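PDB 4XKY: dihydrodipicolinate synthase from Bacteroides thetaiotaomicron, which probably acts as a Schiff-base-forming lyase of the DapA family, either making dihydrodipicolinate from pyruvate for lysine synthesis or cleaving N-acetylneuraminate. Local coordinates for residues M196-G206 with L222-M231; V13-D23 with I271-P279. One frame throughout, in Å; residues are numbered along the deposited sequence.

Contact 1: residues M196-G206 with L222-M231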
ATOM      1  N   MET A 196      11.707  22.274  -5.900  1.00 30.95           N
ATOM      2  CA  MET A 196      11.584  23.608  -5.326  1.00 32.95           C
ATOM      3  C   MET A 196      11.503  24.643  -6.423  1.00 33.03           C
ATOM      4  O   MET A 196      10.656  25.536  -6.373  1.00 33.23           O
ATOM      5  CB  MET A 196      12.781  23.921  -4.426  1.00 34.17           C
ATOM      6  CG  MET A 196      12.748  25.270  -3.723  1.00 34.90           C
ATOM      7  SD  MET A 196      13.668  26.563  -4.614  1.00 38.26           S
ATOM      8  CE  MET A 196      15.368  26.041  -4.425  1.00 37.51           C
ATOM      9  N   ALA A 197      12.412  24.553  -7.390  1.00 33.85           N
ATOM     10  CA  ALA A 197      12.471  25.545  -8.456  1.00 35.54           C
ATOM     11  C   ALA A 197      11.164  25.572  -9.238  1.00 36.33           C
ATOM     12  O   ALA A 197      10.619  26.640  -9.514  1.00 35.52           O
ATOM     13  CB  ALA A 197      13.636  25.273  -9.388  1.00 36.70           C
ATOM     14  N   GLU A 198      10.630  24.400  -9.570  1.00 35.88           N
ATOM     15  CA  GLU A 198       9.440  24.407 -10.395  1.00 37.72           C
ATOM     16  C   GLU A 198       8.227  24.880  -9.576  1.00 36.03           C
ATOM     17  O   GLU A 198       7.368  25.583 -10.094  1.00 36.37           O
ATOM     18  CB  GLU A 198       9.228  23.059 -11.066  1.00 39.47           C
ATOM     19  CG  GLU A 198       8.578  22.003 -10.210  1.00 40.56           C
ATOM     20  CD  GLU A 198       8.683  20.643 -10.870  1.00 44.07           C
ATOM     21  OE1 GLU A 198       7.626  20.025 -11.151  1.00 48.41           O
ATOM     22  OE2 GLU A 198       9.829  20.214 -11.126  1.00 43.06           O
ATOM     23  N   SER A 199       8.184  24.529  -8.294  1.00 34.01           N
ATOM     24  CA  SER A 199       7.072  24.943  -7.449  1.00 34.35           C
ATOM     25  C   SER A 199       7.147  26.445  -7.211  1.00 34.74           C
ATOM     26  O   SER A 199       6.129  27.122  -7.257  1.00 32.95           O
ATOM     27  CB  SER A 199       7.087  24.201  -6.121  1.00 34.82           C
ATOM     28  OG  SER A 199       7.185  22.797  -6.316  1.00 34.77           O
ATOM     29  N   VAL A 200       8.352  26.980  -6.987  1.00 33.99           N
ATOM     30  CA  VAL A 200       8.474  28.422  -6.751  1.00 35.47           C
ATOM     31  C   VAL A 200       8.112  29.209  -8.014  1.00 37.21           C
ATOM     32  O   VAL A 200       7.428  30.223  -7.942  1.00 38.12           O
ATOM     33  CB  VAL A 200       9.870  28.821  -6.225  1.00 34.85           C
ATOM     34  CG1 VAL A 200      10.040  30.335  -6.181  1.00 36.32           C
ATOM     35  CG2 VAL A 200      10.062  28.282  -4.823  1.00 34.14           C
ATOM     36  N   LEU A 201       8.537  28.723  -9.172  1.00 38.93           N
ATOM     37  CA  LEU A 201       8.206  29.382 -10.437  1.00 39.67           C
ATOM     38  C   LEU A 201       6.728  29.659 -10.561  1.00 39.94           C
ATOM     39  O   LEU A 201       6.320  30.680 -11.123  1.00 38.63           O
ATOM     40  CB  LEU A 201       8.648  28.538 -11.628  1.00 40.47           C
ATOM     41  CG  LEU A 201      10.083  28.791 -12.062  1.00 41.77           C
ATOM     42  CD1 LEU A 201      10.544  27.676 -12.983  1.00 41.40           C
ATOM     43  CD2 LEU A 201      10.208  30.136 -12.763  1.00 42.45           C
ATOM     44  N   LEU A 202       5.941  28.720 -10.057  1.00 41.07           N
ATOM     45  CA  LEU A 202       4.490  28.812 -10.052  1.00 43.31           C
ATOM     46  C   LEU A 202       3.944  29.309  -8.720  1.00 43.76           C
ATOM     47  O   LEU A 202       2.818  29.000  -8.364  1.00 44.45           O
ATOM     48  CB  LEU A 202       3.893  27.437 -10.345  1.00 43.80           C
ATOM     49  CG  LEU A 202       3.612  27.158 -11.805  1.00 46.94           C
ATOM     50  CD1 LEU A 202       4.881  27.138 -12.631  1.00 46.62           C
ATOM     51  CD2 LEU A 202       2.897  25.821 -11.895  1.00 49.40           C
ATOM     52  N   GLY A 203       4.739  30.067  -7.976  1.00 43.99           N
ATOM     53  CA  GLY A 203       4.220  30.809  -6.823  1.00 43.49           C
ATOM     54  C   GLY A 203       4.322  30.177  -5.442  1.00 42.76           C
ATOM     55  O   GLY A 203       3.835  30.769  -4.485  1.00 42.63           O
ATOM     56  N   ALA A 204       4.938  29.002  -5.293  1.00 39.52           N
ATOM     57  CA  ALA A 204       5.130  28.478  -3.941  1.00 37.75           C
ATOM     58  C   ALA A 204       5.972  29.499  -3.180  1.00 37.91           C
ATOM     59  O   ALA A 204       6.777  30.190  -3.794  1.00 37.26           O
ATOM     60  CB  ALA A 204       5.834  27.135  -3.973  1.00 37.29           C
ATOM     61  N   HIS A 205       5.813  29.595  -1.860  1.00 37.64           N
ATOM     62  CA  HIS A 205       6.577  30.602  -1.085  1.00 38.81           C
ATOM     63  C   HIS A 205       8.009  30.237  -0.714  1.00 38.02           C
ATOM     64  O   HIS A 205       8.850  31.133  -0.529  1.00 37.58           O
ATOM     65  CB  HIS A 205       5.841  30.959   0.192  1.00 39.97           C
ATOM     66  CG  HIS A 205       4.541  31.648  -0.057  1.00 41.69           C
ATOM     67  ND1 HIS A 205       3.351  30.968  -0.179  1.00 42.58           N
ATOM     68  CD2 HIS A 205       4.254  32.953  -0.267  1.00 43.44           C
ATOM     69  CE1 HIS A 205       2.379  31.824  -0.422  1.00 43.37           C
ATOM     70  NE2 HIS A 205       2.902  33.037  -0.474  1.00 44.90           N
ATOM     71  N   GLY A 206       8.272  28.942  -0.555  1.00 36.82           N
ATOM     72  CA  GLY A 206       9.585  28.478  -0.141  1.00 36.87           C
ATOM     73  C   GLY A 206       9.832  26.987  -0.214  1.00 35.01           C
ATOM     74  O   GLY A 206       8.974  26.204  -0.625  1.00 35.07           O
ATOM     75  N   LEU A 222      19.003  29.525  -6.169  1.00 36.72           N
ATOM     76  CA  LEU A 222      18.010  28.897  -7.020  1.00 37.33           C
ATOM     77  C   LEU A 222      16.606  29.412  -6.690  1.00 36.96           C
ATOM     78  O   LEU A 222      15.806  29.695  -7.603  1.00 37.09           O
ATOM     79  CB  LEU A 222      18.088  27.380  -6.936  1.00 38.25           C
ATOM     80  CG  LEU A 222      17.082  26.537  -7.730  1.00 39.10           C
ATOM     81  CD1 LEU A 222      16.854  26.970  -9.175  1.00 40.63           C
ATOM     82  CD2 LEU A 222      17.578  25.100  -7.700  1.00 39.58           C
ATOM     83  N   TYR A 223      16.322  29.580  -5.401  1.00 36.02           N
ATOM     84  CA  TYR A 223      15.041  30.140  -4.986  1.00 35.98           C
ATOM     85  C   TYR A 223      14.768  31.512  -5.650  1.00 38.81           C
ATOM     86  O   TYR A 223      13.654  31.768  -6.156  1.00 38.28           O
ATOM     87  CB  TYR A 223      14.945  30.280  -3.463  1.00 35.36           C
ATOM     88  CG  TYR A 223      13.781  31.161  -3.052  1.00 36.89           C
ATOM     89  CD1 TYR A 223      12.474  30.666  -3.062  1.00 38.15           C
ATOM     90  CD2 TYR A 223      13.976  32.506  -2.695  1.00 38.29           C
ATOM     91  CE1 TYR A 223      11.395  31.468  -2.702  1.00 38.44           C
ATOM     92  CE2 TYR A 223      12.899  33.320  -2.337  1.00 38.60           C
ATOM     93  CZ  TYR A 223      11.612  32.803  -2.355  1.00 39.27           C
ATOM     94  OH  TYR A 223      10.531  33.601  -2.007  1.00 40.99           O
ATOM     95  N   ASN A 224      15.777  32.381  -5.613  1.00 39.44           N
ATOM     96  CA  ASN A 224      15.700  33.743  -6.177  1.00 41.12           C
ATOM     97  C   ASN A 224      15.563  33.777  -7.707  1.00 40.88           C
ATOM     98  O   ASN A 224      14.799  34.582  -8.253  1.00 40.11           O
ATOM     99  CB  ASN A 224      16.932  34.554  -5.721  1.00 42.81           C
ATOM    100  CG  ASN A 224      16.831  34.986  -4.265  1.00 44.00           C
ATOM    101  OD1 ASN A 224      15.791  35.440  -3.829  1.00 47.22           O
ATOM    102  ND2 ASN A 224      17.907  34.862  -3.519  1.00 46.91           N
ATOM    103  N   ALA A 225      16.308  32.898  -8.377  1.00 40.13           N
ATOM    104  CA  ALA A 225      16.185  32.699  -9.813  1.00 41.16           C
ATOM    105  C   ALA A 225      14.795  32.161 -10.182  1.00 42.91           C
ATOM    106  O   ALA A 225      14.262  32.539 -11.225  1.00 43.87           O
ATOM    107  CB  ALA A 225      17.251  31.739 -10.311  1.00 40.60           C
ATOM    108  N   ALA A 226      14.211  31.277  -9.360  1.00 42.43           N
ATOM    109  CA  ALA A 226      12.847  30.762  -9.662  1.00 43.35           C
ATOM    110  C   ALA A 226      11.812  31.857  -9.426  1.00 43.79           C
ATOM    111  O   ALA A 226      10.864  32.026 -10.201  1.00 42.25           O
ATOM    112  CB  ALA A 226      12.509  29.520  -8.840  1.00 42.52           C
ATOM    113  N   LYS A 227      12.048  32.623  -8.364  1.00 45.58           N
ATOM    114  CA  LYS A 227      11.177  33.716  -7.951  1.00 47.44           C
ATOM    115  C   LYS A 227      11.031  34.756  -9.016  1.00 47.44           C
ATOM    116  O   LYS A 227       9.939  35.253  -9.270  1.00 46.58           O
ATOM    117  CB  LYS A 227      11.732  34.420  -6.722  1.00 50.01           C
ATOM    118  CG  LYS A 227      10.684  35.285  -6.064  1.00 53.45           C
ATOM    119  CD  LYS A 227      11.243  36.039  -4.886  1.00 56.79           C
ATOM    120  CE  LYS A 227      10.179  36.974  -4.341  1.00 60.44           C
ATOM    121  NZ  LYS A 227      10.772  38.015  -3.463  1.00 63.19           N
ATOM    122  N   ASN A 228      12.162  35.102  -9.605  1.00 47.51           N
ATOM    123  CA  ASN A 228      12.226  36.133 -10.618  1.00 50.77           C
ATOM    124  C   ASN A 228      12.158  35.571 -12.021  1.00 50.67           C
ATOM    125  O   ASN A 228      12.307  36.305 -12.981  1.00 51.56           O
ATOM    126  CB  ASN A 228      13.524  36.907 -10.428  1.00 52.72           C
ATOM    127  CG  ASN A 228      13.612  37.532  -9.053  1.00 55.00           C
ATOM    128  OD1 ASN A 228      12.681  38.212  -8.612  1.00 57.50           O
ATOM    129  ND2 ASN A 228      14.720  37.302  -8.361  1.00 56.50           N
ATOM    130  N   ALA A 229      11.964  34.263 -12.149  1.00 50.05           N
ATOM    131  CA  ALA A 229      11.883  33.637 -13.462  1.00 50.41           C
ATOM    132  C   ALA A 229      13.127  33.948 -14.318  1.00 50.68           C
ATOM    133  O   ALA A 229      13.028  34.151 -15.526  1.00 51.46           O
ATOM    134  CB  ALA A 229      10.598  34.068 -14.174  1.00 51.02           C
ATOM    135  N   ASP A 230      14.297  33.983 -13.684  1.00 49.03           N
ATOM    136  CA  ASP A 230      15.564  34.014 -14.418  1.00 50.78           C
ATOM    137  C   ASP A 230      15.905  32.586 -14.907  1.00 49.47           C
ATOM    138  O   ASP A 230      16.611  31.814 -14.251  1.00 48.98           O
ATOM    139  CB  ASP A 230      16.663  34.619 -13.539  1.00 51.65           C
ATOM    140  CG  ASP A 230      17.989  34.707 -14.239  1.00 53.26           C
ATOM    141  OD1 ASP A 230      18.114  34.231 -15.382  1.00 54.32           O
ATOM    142  OD2 ASP A 230      18.922  35.261 -13.632  1.00 56.98           O
ATOM    143  N   MET A 231      15.389  32.258 -16.080  1.00 48.19           N
ATOM    144  CA  MET A 231      15.350  30.881 -16.544  1.00 48.04           C
ATOM    145  C   MET A 231      16.723  30.239 -16.790  1.00 48.54           C
ATOM    146  O   MET A 231      16.913  29.077 -16.455  1.00 49.44           O
ATOM    147  CB  MET A 231      14.465  30.777 -17.796  1.00 48.17           C
ATOM    148  CG  MET A 231      12.984  31.042 -17.540  1.00 48.66           C
ATOM    149  SD  MET A 231      12.233  30.151 -16.133  1.00 48.74           S
ATOM    150  CE  MET A 231      12.513  28.449 -16.595  1.00 47.47           C
TER

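Contact 2: residues V13-D23 with I271-P279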
ATOM      1  N   VAL A  13      19.702  19.061  10.289  1.00 25.12           N
ATOM      2  CA  VAL A  13      20.079  17.806  10.902  1.00 24.81           C
ATOM      3  C   VAL A  13      20.215  18.067  12.400  1.00 25.45           C
ATOM      4  O   VAL A  13      20.403  19.224  12.826  1.00 24.08           O
ATOM      5  CB  VAL A  13      21.388  17.210  10.312  1.00 24.87           C
ATOM      6  CG1 VAL A  13      21.241  16.928   8.826  1.00 24.36           C
ATOM      7  CG2 VAL A  13      22.567  18.125  10.507  1.00 25.00           C
ATOM      8  N   THR A  14      20.040  17.008  13.189  1.00 24.71           N
ATOM      9  CA  THR A  14      20.278  17.046  14.617  1.00 24.90           C
ATOM     10  C   THR A  14      21.669  16.438  14.748  1.00 25.72           C
ATOM     11  O   THR A  14      21.825  15.236  14.649  1.00 24.54           O
ATOM     12  CB  THR A  14      19.205  16.256  15.410  1.00 26.00           C
ATOM     13  OG1 THR A  14      17.889  16.797  15.147  1.00 24.63           O
ATOM     14  CG2 THR A  14      19.494  16.318  16.914  1.00 25.74           C
ATOM     15  N   PRO A  15      22.705  17.278  14.890  1.00 26.35           N
ATOM     16  CA  PRO A  15      24.070  16.731  14.981  1.00 26.81           C
ATOM     17  C   PRO A  15      24.268  16.036  16.304  1.00 26.35           C
ATOM     18  O   PRO A  15      23.817  16.538  17.338  1.00 26.90           O
ATOM     19  CB  PRO A  15      24.977  17.944  14.851  1.00 27.91           C
ATOM     20  CG  PRO A  15      24.103  19.140  14.718  1.00 27.52           C
ATOM     21  CD  PRO A  15      22.676  18.743  14.988  1.00 27.25           C
ATOM     22  N   LEU A  16      24.891  14.866  16.235  1.00 25.85           N
ATOM     23  CA  LEU A  16      25.058  13.957  17.357  1.00 26.39           C
ATOM     24  C   LEU A  16      26.516  13.577  17.575  1.00 27.66           C
ATOM     25  O   LEU A  16      27.285  13.433  16.613  1.00 28.80           O
ATOM     26  CB  LEU A  16      24.295  12.686  17.050  1.00 26.51           C
ATOM     27  CG  LEU A  16      22.806  12.878  16.824  1.00 27.06           C
ATOM     28  CD1 LEU A  16      22.233  11.511  16.484  1.00 28.40           C
ATOM     29  CD2 LEU A  16      22.144  13.481  18.069  1.00 27.44           C
ATOM     30  N   LEU A  17      26.904  13.416  18.833  1.00 28.83           N
ATOM     31  CA  LEU A  17      28.184  12.757  19.165  1.00 29.09           C
ATOM     32  C   LEU A  17      27.978  11.279  19.418  1.00 28.53           C
ATOM     33  O   LEU A  17      28.899  10.485  19.318  1.00 27.13           O
ATOM     34  CB  LEU A  17      28.822  13.403  20.408  1.00 30.15           C
ATOM     35  CG  LEU A  17      29.230  14.869  20.252  1.00 31.45           C
ATOM     36  CD1 LEU A  17      29.919  15.381  21.527  1.00 33.47           C
ATOM     37  CD2 LEU A  17      30.193  15.021  19.074  1.00 31.87           C
ATOM     38  N   ASP A  18      26.761  10.924  19.809  1.00 29.00           N
ATOM     39  CA  ASP A  18      26.400   9.531  20.073  1.00 30.50           C
ATOM     40  C   ASP A  18      24.886   9.440  19.967  1.00 29.56           C
ATOM     41  O   ASP A  18      24.236  10.458  19.748  1.00 27.39           O
ATOM     42  CB  ASP A  18      26.915   9.065  21.443  1.00 31.40           C
ATOM     43  CG  ASP A  18      26.982   7.529  21.570  1.00 33.94           C
ATOM     44  OD1 ASP A  18      26.870   6.827  20.554  1.00 36.52           O
ATOM     45  OD2 ASP A  18      27.136   7.014  22.691  1.00 40.16           O
ATOM     46  N   ASP A  19      24.338   8.235  20.107  1.00 28.99           N
ATOM     47  CA  ASP A  19      22.934   7.992  19.842  1.00 30.18           C
ATOM     48  C   ASP A  19      22.065   8.950  20.647  1.00 28.32           C
ATOM     49  O   ASP A  19      21.025   9.378  20.170  1.00 28.27           O
ATOM     50  CB  ASP A  19      22.534   6.551  20.180  1.00 32.74           C
ATOM     51  CG  ASP A  19      23.276   5.510  19.355  1.00 35.31           C
ATOM     52  OD1 ASP A  19      23.249   5.545  18.121  1.00 35.33           O
ATOM     53  OD2 ASP A  19      23.899   4.628  19.952  1.00 41.64           O
ATOM     54  N   ASP A  20      22.478   9.278  21.863  1.00 28.00           N
ATOM     55  CA  ASP A  20      21.683  10.135  22.729  1.00 28.36           C
ATOM     56  C   ASP A  20      22.467  11.340  23.219  1.00 28.37           C
ATOM     57  O   ASP A  20      22.190  11.835  24.305  1.00 28.04           O
ATOM     58  CB  ASP A  20      21.209   9.357  23.959  1.00 29.50           C
ATOM     59  CG  ASP A  20      19.907   9.914  24.524  1.00 29.61           C
ATOM     60  OD1 ASP A  20      19.102  10.503  23.772  1.00 30.47           O
ATOM     61  OD2 ASP A  20      19.659   9.741  25.710  1.00 32.52           O
ATOM     62  N   VAL A  21      23.441  11.819  22.438  1.00 27.37           N
ATOM     63  CA  VAL A  21      24.284  12.964  22.886  1.00 26.32           C
ATOM     64  C   VAL A  21      24.337  13.957  21.755  1.00 25.87           C
ATOM     65  O   VAL A  21      24.746  13.607  20.651  1.00 25.83           O
ATOM     66  CB  VAL A  21      25.753  12.563  23.222  1.00 26.38           C
ATOM     67  CG1 VAL A  21      26.596  13.790  23.652  1.00 26.85           C
ATOM     68  CG2 VAL A  21      25.796  11.519  24.320  1.00 26.29           C
ATOM     69  N   LEU A  22      23.948  15.188  22.040  1.00 26.22           N
ATOM     70  CA  LEU A  22      23.908  16.251  21.052  1.00 27.37           C
ATOM     71  C   LEU A  22      25.319  16.812  20.796  1.00 28.08           C
ATOM     72  O   LEU A  22      26.058  17.059  21.736  1.00 29.69           O
ATOM     73  CB  LEU A  22      22.994  17.381  21.552  1.00 27.46           C
ATOM     74  CG  LEU A  22      22.653  18.533  20.580  1.00 28.74           C
ATOM     75  CD1 LEU A  22      21.729  18.074  19.455  1.00 27.15           C
ATOM     76  CD2 LEU A  22      22.017  19.710  21.322  1.00 29.81           C
ATOM     77  N   ASP A  23      25.662  17.015  19.524  1.00 28.26           N
ATOM     78  CA  ASP A  23      26.915  17.697  19.108  1.00 28.31           C
ATOM     79  C   ASP A  23      26.702  19.207  19.088  1.00 28.71           C
ATOM     80  O   ASP A  23      26.353  19.804  18.057  1.00 26.49           O
ATOM     81  CB  ASP A  23      27.350  17.224  17.720  1.00 28.73           C
ATOM     82  CG  ASP A  23      28.567  17.993  17.168  1.00 30.86           C
ATOM     83  OD1 ASP A  23      29.329  18.622  17.936  1.00 32.15           O
ATOM     84  OD2 ASP A  23      28.747  17.981  15.943  1.00 30.78           O
ATOM     85  N   ILE A 271      31.654  20.858   9.049  1.00 33.19           N
ATOM     86  CA  ILE A 271      30.535  21.563   9.716  1.00 33.38           C
ATOM     87  C   ILE A 271      30.099  20.880  11.015  1.00 32.45           C
ATOM     88  O   ILE A 271      30.113  21.503  12.074  1.00 31.84           O
ATOM     89  CB  ILE A 271      29.350  21.756   8.757  1.00 34.11           C
ATOM     90  CG1 ILE A 271      29.764  22.703   7.622  1.00 36.26           C
ATOM     91  CG2 ILE A 271      28.131  22.331   9.488  1.00 34.48           C
ATOM     92  CD1 ILE A 271      29.100  22.403   6.288  1.00 36.75           C
ATOM     93  N   CYS A 272      29.734  19.603  10.950  1.00 31.57           N
ATOM     94  CA  CYS A 272      29.321  18.898  12.153  1.00 32.35           C
ATOM     95  C   CYS A 272      29.569  17.396  12.079  1.00 31.81           C
ATOM     96  O   CYS A 272      30.008  16.875  11.072  1.00 30.89           O
ATOM     97  CB  CYS A 272      27.843  19.195  12.477  1.00 31.92           C
ATOM     98  SG  CYS A 272      26.666  18.525  11.281  1.00 32.41           S
ATOM     99  N   SER A 273      29.317  16.727  13.191  1.00 30.68           N
ATOM    100  CA  SER A 273      29.489  15.293  13.287  1.00 30.53           C
ATOM    101  C   SER A 273      28.587  14.582  12.295  1.00 29.16           C
ATOM    102  O   SER A 273      27.454  15.003  12.022  1.00 29.35           O
ATOM    103  CB  SER A 273      29.151  14.815  14.685  1.00 29.71           C
ATOM    104  OG  SER A 273      29.151  13.405  14.740  1.00 29.95           O
ATOM    105  N   ASP A 274      29.099  13.499  11.750  1.00 27.41           N
ATOM    106  CA  ASP A 274      28.284  12.660  10.870  1.00 27.22           C
ATOM    107  C   ASP A 274      27.554  11.567  11.611  1.00 26.37           C
ATOM    108  O   ASP A 274      26.912  10.710  10.983  1.00 28.20           O
ATOM    109  CB  ASP A 274      29.158  12.027   9.773  1.00 28.48           C
ATOM    110  CG  ASP A 274      30.407  11.347  10.329  1.00 30.16           C
ATOM    111  OD1 ASP A 274      30.687  11.431  11.549  1.00 32.82           O
ATOM    112  OD2 ASP A 274      31.111  10.701   9.542  1.00 31.78           O
ATOM    113  N   TYR A 275      27.628  11.551  12.936  1.00 25.35           N
ATOM    114  CA  TYR A 275      27.035  10.415  13.678  1.00 24.64           C
ATOM    115  C   TYR A 275      25.522  10.298  13.431  1.00 23.72           C
ATOM    116  O   TYR A 275      24.811  11.311  13.464  1.00 22.61           O
ATOM    117  CB  TYR A 275      27.310  10.519  15.199  1.00 24.78           C
ATOM    118  CG  TYR A 275      27.085   9.203  15.907  1.00 25.67           C
ATOM    119  CD1 TYR A 275      28.115   8.283  16.028  1.00 26.04           C
ATOM    120  CD2 TYR A 275      25.831   8.867  16.426  1.00 25.33           C
ATOM    121  CE1 TYR A 275      27.914   7.085  16.659  1.00 27.26           C
ATOM    122  CE2 TYR A 275      25.620   7.653  17.031  1.00 25.50           C
ATOM    123  CZ  TYR A 275      26.679   6.785  17.152  1.00 26.55           C
ATOM    124  OH  TYR A 275      26.549   5.584  17.755  1.00 28.06           O
ATOM    125  N   VAL A 276      25.044   9.064  13.229  1.00 23.70           N
ATOM    126  CA  VAL A 276      23.621   8.775  12.969  1.00 24.49           C
ATOM    127  C   VAL A 276      23.057   7.879  14.088  1.00 23.79           C
ATOM    128  O   VAL A 276      23.692   6.903  14.490  1.00 23.97           O
ATOM    129  CB  VAL A 276      23.432   8.081  11.607  1.00 26.15           C
ATOM    130  CG1 VAL A 276      21.983   7.684  11.388  1.00 26.26           C
ATOM    131  CG2 VAL A 276      23.896   8.993  10.473  1.00 26.12           C
ATOM    132  N   ALA A 277      21.870   8.207  14.609  1.00 22.52           N
ATOM    133  CA  ALA A 277      21.374   7.501  15.789  1.00 23.26           C
ATOM    134  C   ALA A 277      20.879   6.119  15.401  1.00 23.34           C
ATOM    135  O   ALA A 277      20.226   5.956  14.368  1.00 22.60           O
ATOM    136  CB  ALA A 277      20.198   8.247  16.402  1.00 23.92           C
ATOM    137  N   ALA A 278      21.162   5.156  16.253  1.00 24.41           N
ATOM    138  CA  ALA A 278      20.544   3.847  16.176  1.00 25.38           C
ATOM    139  C   ALA A 278      19.017   3.994  16.043  1.00 25.93           C
ATOM    140  O   ALA A 278      18.416   4.870  16.672  1.00 25.82           O
ATOM    141  CB  ALA A 278      20.885   3.045  17.421  1.00 25.78           C
ATOM    142  N   PRO A 279      18.389   3.124  15.250  1.00 26.35           N
ATOM    143  CA  PRO A 279      18.945   1.900  14.666  1.00 26.91           C
ATOM    144  C   PRO A 279      19.834   2.031  13.421  1.00 27.92           C
ATOM    145  O   PRO A 279      20.351   1.017  12.943  1.00 27.14           O
ATOM    146  CB  PRO A 279      17.686   1.135  14.251  1.00 28.01           C
ATOM    147  CG  PRO A 279      16.710   2.218  13.883  1.00 27.17           C
ATOM    148  CD  PRO A 279      17.004   3.370  14.806  1.00 27.12           C
TER
HETATM  149  O   HOH W   1      25.536  13.988  13.566  1.00 21.75           O

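Contact 1: residues M196-G206 with L222-M231
Ala-226 meets helix 196-201 through its methyl: CB lies 3.5 Å from Ala-197 O and 3.7 Å from Val-200 CG1. Its small size is consistent with the short 8.2 Å distance between the axes of helices 196-201 and 222-227, which cross at -34°. Packing is tight on both flanks of this point. Leu-201 drives CD2 against the backbone, 3.3 Å from Ala-226 O, and the same methyl has Met-231 SD beside it at 3.9 Å. One turn earlier Met-196 and Leu-222 run antiparallel alongside one another, Met-196 CE 3.8 Å from Leu-222 CG. Val-200 splits its branches: with CG1 anti to the backbone N (chi1 172°) and directed to Ala-226, CG2 is left to touch Tyr-223 CD1 at the ring edge, 3.8 Å away. Around the contact, Gln-238 of helix 231-247 touches Ala-197 and Leu-222, and Ile-8 of strand 7-8 touches Met-196 and Tyr-223. Ala-229, the positive-phi residue ending its helix in a Schellman motif, has CB 4.2 Å from Leu-201 CD2; apolar side chains of a neighbouring subunit close this end. The solvent side is looser: Lys-227 is exposed, its CB directed away from the other helix, and it meets Val-200 CG1 chiefly with its backbone, whose N is already bonded to Tyr-223 O. With no clear hydrogen bond across it, the contact of these two successive barrel helices rests on shape: methyl, thioether and ring-edge packing.

Contact 2: residues V13-D23 with I271-P279
An ST turn at Ser-273 docks onto the bulged loop that follows the first strand of the barrel: Ser-273 OG donates to Leu-16 O at 2.6 Å, almost in line with the carbonyl bond (171°), and accepts from Tyr-275 N at 3.0 Å. One hydroxyl thus both closes its own turn and grips the other segment. A water adds a bridge, accepting from Leu-16 N and donating to Ser-273 O and Tyr-275 O. Two carboxylates hold the ends. Asp-23 OD2 takes Ser-273 N at 3.1 Å, while its OD1 caps Gly-26 N; Asp-19 OD1 receives Ala-278 N at 2.8 Å, from 43° out of the carboxylate plane. Between them, Tyr-275 has its CG anti to the backbone N (chi1 -163°), which lays the ring beneath the bulge residues Leu-17 and Asp-18: Asp-18 CA sits over one face, 3.9 Å from the centroid, a CH-pi contact. Tyr-275 OH lies 3.1 Å from Asp-18 OD1 and 3.3 Å from Asp-19 OD1, the latter at most a weak bond. An alanine here, with no ring or hydroxyl, would probably open a gap under the bulge and leave the Asp-18 and Asp-19 carboxylates without their shared phenol neighbour. Leu-16 CD1 packs on Ala-277 CB at 3.8 Å. The joined loops are touched by helix 24-36 (Leu-27 on Pro-15), helix 56-70 (Leu-58 on Leu-16) and helix 257-268, whose Lys-263 NZ bonds Thr-14 O and Tyr-275 O.

How the contacts relate
Contacts 1 and 2 lie on opposite sides of the chain's centre, their centres 33 Å apart and their nearest atoms about 16 Å, so they do not touch. Along the chain the order is 13-23, 196-206, 222-231, 271-279: contact 1 is nested inside the long loop closed by contact 2. Contact 1 pairs helices flanking strand 206-207, which neighbours strand 7-8 in the parallel barrel sheet; contact 2 ties the segment after strand 7-8 to the one preceding C-terminal helix 285-298. One therefore packs the outer helical layer, the other joins chain regions far apart in sequence, beside Thr-48, a predicted pyruvate-binding residue that touches Val-13.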